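Acetyltransferase, GNAT family (Streptococcus pneumoniae, PDB 2I79) probably transfers the acetyl group of acetyl coenzyme A, which it binds, to an acceptor amine, as GNAT-family acetyltransferases do. Local coordinates at residues A134-Y139 / D163-G168. Sequence-based numbering, arbitrary orientation.
Sequences AAVHLY and DVYLMG. With ACO (acetyl coenzyme *a), chain G.
Val136 CG2 meets the edge of the Tyr165 ring where helix 133-141 lies against strand 160-170. This methyl, set anti to the carbonyl carbon, stands near the ring plane, 3.9 Å from Tyr165 CD2, and the two side chains cross at about a right angle. Met167 comes in from the strand toward the next turn of the helix. A bend at its third torsion (chi3 65°) brings the methyl CE to 3.9 Å from Tyr139 CB and 4.1 Å from Val136 O, so the end of the thioether packs on the helix backbone and the root of Tyr139 rather than on the phenol ring. The helix segment runs nearly parallel to the strand segment, at 20°, and packs on the mixed sheet of the GNAT fold, with Val136 also touching Val128 of the neighbouring strand 123-129.

The ring of Tyr139 leads away from strand 160-170, toward the acetyl end of acetyl coenzyme A, and Phe144 packs against it edge to face. Its hydroxyl gives a hydrogen bond to the acetyl carbonyl, Tyr139 OH lying a short 2.5 Å from cofactor O. Elsewhere on the helix, His137 turns its imidazole edge to the 3'-phosphate, and NE2 donates in the ring plane to O8A at 2.8 Å, nearly straight (166°). Ala134 CB touches the adenine, 3.6 Å from N7A.

Strand and helix segments thus pack without hydrogen bonds between them, whereas the cofactor side combines two donors, His137 NE2 and Tyr139 OH, with small apolar contacts from Ala134, Ala135 and Leu138. Tyr139 joins both: apolar packing at CB, and at OH a bond that, if as short as modelled, would probably draw electron density toward the carbonyl oxygen and help hold the acetyl group in place.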
ATOM      1  N   ALA A 134      -8.246 -20.640   4.136  1.00 45.68           N
ATOM      2  CA  ALA A 134      -8.693 -20.376   5.498  1.00 45.45           C
ATOM      3  C   ALA A 134      -8.968 -18.882   5.644  1.00 45.16           C
ATOM      4  O   ALA A 134     -10.022 -18.482   6.148  1.00 45.73           O
ATOM      5  CB  ALA A 134      -7.619 -20.830   6.503  1.00 45.84           C
ATOM      6  N   ALA A 135      -8.014 -18.080   5.188  1.00 44.50           N
ATOM      7  CA  ALA A 135      -8.110 -16.621   5.225  1.00 44.31           C
ATOM      8  C   ALA A 135      -9.207 -16.121   4.298  1.00 43.92           C
ATOM      9  O   ALA A 135      -9.983 -15.243   4.682  1.00 43.44           O
ATOM     10  CB  ALA A 135      -6.806 -15.995   4.873  1.00 43.53           C
ATOM     11  N   VAL A 136      -9.309 -16.717   3.105  1.00 43.63           N
ATOM     12  CA  VAL A 136     -10.284 -16.254   2.136  1.00 43.18           C
ATOM     13  C   VAL A 136     -11.660 -16.515   2.722  1.00 43.00           C
ATOM     14  O   VAL A 136     -12.548 -15.679   2.653  1.00 41.55           O
ATOM     15  CB  VAL A 136     -10.078 -16.880   0.714  1.00 43.83           C
ATOM     16  CG1 VAL A 136     -11.287 -16.615  -0.178  1.00 43.42           C
ATOM     17  CG2 VAL A 136      -8.817 -16.314   0.032  1.00 41.21           C
ATOM     18  N   HIS A 137     -11.802 -17.666   3.368  1.00 43.93           N
ATOM     19  CA  HIS A 137     -13.043 -18.023   4.053  1.00 43.99           C
ATOM     20  C   HIS A 137     -13.396 -17.116   5.249  1.00 43.83           C
ATOM     21  O   HIS A 137     -14.569 -16.712   5.430  1.00 42.55           O
ATOM     22  CB  HIS A 137     -12.980 -19.465   4.537  1.00 44.15           C
ATOM     23  CG  HIS A 137     -14.132 -19.840   5.404  1.00 44.88           C
ATOM     24  ND1 HIS A 137     -15.352 -20.216   4.890  1.00 48.49           N
ATOM     25  CD2 HIS A 137     -14.268 -19.849   6.749  1.00 46.96           C
ATOM     26  CE1 HIS A 137     -16.187 -20.468   5.884  1.00 49.08           C
ATOM     27  NE2 HIS A 137     -15.554 -20.240   7.023  1.00 48.26           N
ATOM     28  N   LEU A 138     -12.396 -16.851   6.085  1.00 44.01           N
ATOM     29  CA  LEU A 138     -12.612 -16.080   7.289  1.00 44.53           C
ATOM     30  C   LEU A 138     -13.140 -14.719   6.873  1.00 44.88           C
ATOM     31  O   LEU A 138     -14.158 -14.271   7.379  1.00 45.07           O
ATOM     32  CB  LEU A 138     -11.315 -15.944   8.119  1.00 44.75           C
ATOM     33  CG  LEU A 138     -11.373 -15.000   9.352  1.00 45.62           C
ATOM     34  CD1 LEU A 138     -12.201 -15.573  10.502  1.00 44.56           C
ATOM     35  CD2 LEU A 138     -10.004 -14.628   9.823  1.00 44.94           C
ATOM     36  N   TYR A 139     -12.453 -14.069   5.942  1.00 44.87           N
ATOM     37  CA  TYR A 139     -12.859 -12.744   5.506  1.00 45.49           C
ATOM     38  C   TYR A 139     -14.264 -12.713   4.849  1.00 45.48           C
ATOM     39  O   TYR A 139     -15.063 -11.806   5.151  1.00 44.53           O
ATOM     40  CB  TYR A 139     -11.777 -12.124   4.628  1.00 46.46           C
ATOM     41  CG  TYR A 139     -10.595 -11.618   5.435  1.00 47.28           C
ATOM     42  CD1 TYR A 139     -10.701 -10.446   6.188  1.00 50.12           C
ATOM     43  CD2 TYR A 139      -9.380 -12.282   5.439  1.00 48.29           C
ATOM     44  CE1 TYR A 139      -9.620  -9.936   6.916  1.00 49.37           C
ATOM     45  CE2 TYR A 139      -8.282 -11.791   6.183  1.00 49.03           C
ATOM     46  CZ  TYR A 139      -8.418 -10.616   6.919  1.00 49.22           C
ATOM     47  OH  TYR A 139      -7.360 -10.090   7.654  1.00 49.68           O
ATOM     48  N   ASP A 163      -0.691 -15.835  -7.176  1.00 44.74           N
ATOM     49  CA  ASP A 163      -1.753 -14.834  -7.231  1.00 44.54           C
ATOM     50  C   ASP A 163      -2.308 -14.483  -5.857  1.00 43.16           C
ATOM     51  O   ASP A 163      -2.327 -15.306  -4.922  1.00 42.69           O
ATOM     52  CB  ASP A 163      -2.950 -15.325  -8.080  1.00 45.38           C
ATOM     53  CG  ASP A 163      -2.624 -15.474  -9.575  1.00 47.19           C
ATOM     54  OD1 ASP A 163      -1.543 -15.959  -9.932  1.00 50.14           O
ATOM     55  OD2 ASP A 163      -3.477 -15.122 -10.412  1.00 54.44           O
ATOM     56  N   VAL A 164      -2.829 -13.264  -5.790  1.00 42.70           N
ATOM     57  CA  VAL A 164      -3.560 -12.741  -4.638  1.00 42.10           C
ATOM     58  C   VAL A 164      -4.965 -12.267  -5.032  1.00 41.92           C
ATOM     59  O   VAL A 164      -5.186 -11.831  -6.142  1.00 41.76           O
ATOM     60  CB  VAL A 164      -2.790 -11.608  -3.935  1.00 41.66           C
ATOM     61  CG1 VAL A 164      -1.453 -12.139  -3.416  1.00 41.74           C
ATOM     62  CG2 VAL A 164      -2.569 -10.354  -4.837  1.00 38.87           C
ATOM     63  N   TYR A 165      -5.903 -12.366  -4.100  1.00 41.86           N
ATOM     64  CA  TYR A 165      -7.182 -11.704  -4.211  1.00 41.73           C
ATOM     65  C   TYR A 165      -7.073 -10.340  -3.560  1.00 42.09           C
ATOM     66  O   TYR A 165      -6.439 -10.174  -2.532  1.00 42.59           O
ATOM     67  CB  TYR A 165      -8.289 -12.502  -3.504  1.00 41.77           C
ATOM     68  CG  TYR A 165      -8.751 -13.767  -4.255  1.00 41.36           C
ATOM     69  CD1 TYR A 165      -9.145 -13.701  -5.605  1.00 41.48           C
ATOM     70  CD2 TYR A 165      -8.823 -14.999  -3.607  1.00 41.05           C
ATOM     71  CE1 TYR A 165      -9.582 -14.848  -6.294  1.00 41.79           C
ATOM     72  CE2 TYR A 165      -9.264 -16.147  -4.265  1.00 41.51           C
ATOM     73  CZ  TYR A 165      -9.640 -16.065  -5.625  1.00 42.02           C
ATOM     74  OH  TYR A 165     -10.079 -17.185  -6.311  1.00 43.01           O
ATOM     75  N   LEU A 166      -7.703  -9.372  -4.192  1.00 41.94           N
ATOM     76  CA  LEU A 166      -8.094  -8.111  -3.571  1.00 41.62           C
ATOM     77  C   LEU A 166      -9.451  -8.290  -2.893  1.00 41.51           C
ATOM     78  O   LEU A 166     -10.417  -8.720  -3.552  1.00 41.17           O
ATOM     79  CB  LEU A 166      -8.282  -7.071  -4.678  1.00 42.18           C
ATOM     80  CG  LEU A 166      -7.117  -6.769  -5.616  1.00 41.99           C
ATOM     81  CD1 LEU A 166      -7.669  -5.999  -6.855  1.00 40.99           C
ATOM     82  CD2 LEU A 166      -6.080  -5.974  -4.834  1.00 45.86           C
ATOM     83  N   MET A 167      -9.527  -8.007  -1.593  1.00 40.66           N
ATOM     84  CA  MET A 167     -10.777  -8.192  -0.847  1.00 39.75           C
ATOM     85  C   MET A 167     -11.163  -6.893  -0.119  1.00 40.74           C
ATOM     86  O   MET A 167     -10.297  -6.155   0.391  1.00 39.10           O
ATOM     87  CB  MET A 167     -10.627  -9.311   0.176  1.00 39.66           C
ATOM     88  CG  MET A 167     -10.229 -10.701  -0.386  1.00 39.57           C
ATOM     89  SD  MET A 167     -10.532 -12.075   0.748  1.00 34.60           S
ATOM     90  CE  MET A 167     -12.310 -11.987   0.817  1.00 37.41           C
ATOM     91  N   GLY A 168     -12.460  -6.611  -0.060  1.00 40.95           N
ATOM     92  CA  GLY A 168     -12.931  -5.347   0.513  1.00 41.19           C
ATOM     93  C   GLY A 168     -14.279  -5.406   1.197  1.00 41.53           C
ATOM     94  O   GLY A 168     -15.065  -6.289   0.911  1.00 41.58           O
TER
HETATM   95  N1A ACO G 402     -10.193 -23.885   3.840  1.00 47.99           N
HETATM   96  C2A ACO G 402     -11.340 -23.266   4.194  1.00 47.58           C
HETATM   97  N3A ACO G 402     -11.632 -22.949   5.470  1.00 46.52           N
HETATM   98  C4A ACO G 402     -10.774 -23.234   6.470  1.00 46.05           C
HETATM   99  C5A ACO G 402      -9.503 -23.888   6.169  1.00 45.77           C
HETATM  100  C6A ACO G 402      -9.246 -24.201   4.756  1.00 47.65           C
HETATM  101  N6A ACO G 402      -8.094 -24.809   4.401  1.00 48.82           N
HETATM  102  N7A ACO G 402      -8.864 -24.053   7.329  1.00 46.84           N
HETATM  103  C8A ACO G 402      -9.674 -23.530   8.299  1.00 47.85           C
HETATM  104  N9A ACO G 402     -10.815 -23.047   7.777  1.00 47.39           N
HETATM  105  C1B ACO G 402     -11.986 -22.373   8.406  1.00 49.04           C
HETATM  106  C2B ACO G 402     -12.501 -22.868   9.748  1.00 51.78           C
HETATM  107  O2B ACO G 402     -13.435 -23.940   9.601  1.00 54.77           O
HETATM  108  C3B ACO G 402     -13.189 -21.626  10.254  1.00 52.47           C
HETATM  109  O3B ACO G 402     -14.418 -21.350   9.608  1.00 55.89           O
HETATM  110  P3B ACO G 402     -15.852 -21.543  10.291  1.00 59.66           P
HETATM  111  O7A ACO G 402     -15.847 -23.063  10.239  1.00 58.97           O
HETATM  112  O8A ACO G 402     -16.863 -20.856   9.405  1.00 60.25           O
HETATM  113  O9A ACO G 402     -15.780 -20.902  11.654  1.00 58.98           O
HETATM  114  C4B ACO G 402     -12.278 -20.510   9.765  1.00 50.86           C
HETATM  115  O4B ACO G 402     -11.667 -20.993   8.575  1.00 48.65           O
HETATM  116  C5B ACO G 402     -11.256 -20.145  10.835  1.00 49.41           C
HETATM  117  O5B ACO G 402     -11.907 -19.190  11.681  1.00 47.16           O
HETATM  118  P1A ACO G 402     -11.219 -18.813  13.084  1.00 43.07           P
HETATM  119  O1A ACO G 402     -10.841 -20.064  13.831  1.00 43.98           O
HETATM  120  O2A ACO G 402     -12.115 -17.757  13.700  1.00 40.33           O
HETATM  121  O3A ACO G 402      -9.816 -18.213  12.544  1.00 45.34           O
HETATM  122  P2A ACO G 402      -8.295 -18.559  13.042  1.00 44.53           P
HETATM  123  O4A ACO G 402      -7.745 -19.913  12.581  1.00 39.44           O
HETATM  124  O5A ACO G 402      -8.282 -18.190  14.506  1.00 41.36           O
HETATM  125  O6A ACO G 402      -7.570 -17.394  12.156  1.00 43.40           O
HETATM  126  CBP ACO G 402      -6.141 -16.988  10.213  1.00 44.89           C
HETATM  127  CCP ACO G 402      -7.464 -17.508  10.742  1.00 44.44           C
HETATM  128  CDP ACO G 402      -6.191 -17.047   8.679  1.00 44.09           C
HETATM  129  CEP ACO G 402      -5.951 -15.553  10.728  1.00 45.52           C
HETATM  130  CAP ACO G 402      -5.003 -17.879  10.723  1.00 44.96           C
HETATM  131  OAP ACO G 402      -5.085 -19.214  10.169  1.00 45.80           O
HETATM  132  C9P ACO G 402      -3.644 -17.268  10.425  1.00 43.35           C
HETATM  133  O9P ACO G 402      -3.176 -16.437  11.180  1.00 42.42           O
HETATM  134  N8P ACO G 402      -3.000 -17.692   9.344  1.00 42.57           N
HETATM  135  C7P ACO G 402      -1.664 -17.246   8.933  1.00 44.90           C
HETATM  136  C6P ACO G 402      -1.572 -15.753   8.622  1.00 43.43           C
HETATM  137  C5P ACO G 402      -2.594 -15.346   7.598  1.00 44.47           C
HETATM  138  O5P ACO G 402      -2.666 -15.960   6.554  1.00 44.27           O
HETATM  139  N4P ACO G 402      -3.382 -14.322   7.903  1.00 46.68           N
HETATM  140  C3P ACO G 402      -4.408 -13.803   7.014  1.00 50.34           C
HETATM  141  C2P ACO G 402      -3.850 -13.032   5.826  1.00 54.90           C
HETATM  142  S1P ACO G 402      -3.018 -11.580   6.407  1.00 58.98           S
HETATM  143  C   ACO G 402      -3.970 -10.264   6.347  1.00 58.13           C
HETATM  144  O   ACO G 402      -4.898 -10.339   7.117  1.00 58.15           O
HETATM  145  CH3 ACO G 402      -3.634  -9.134   5.391  1.00 59.19           C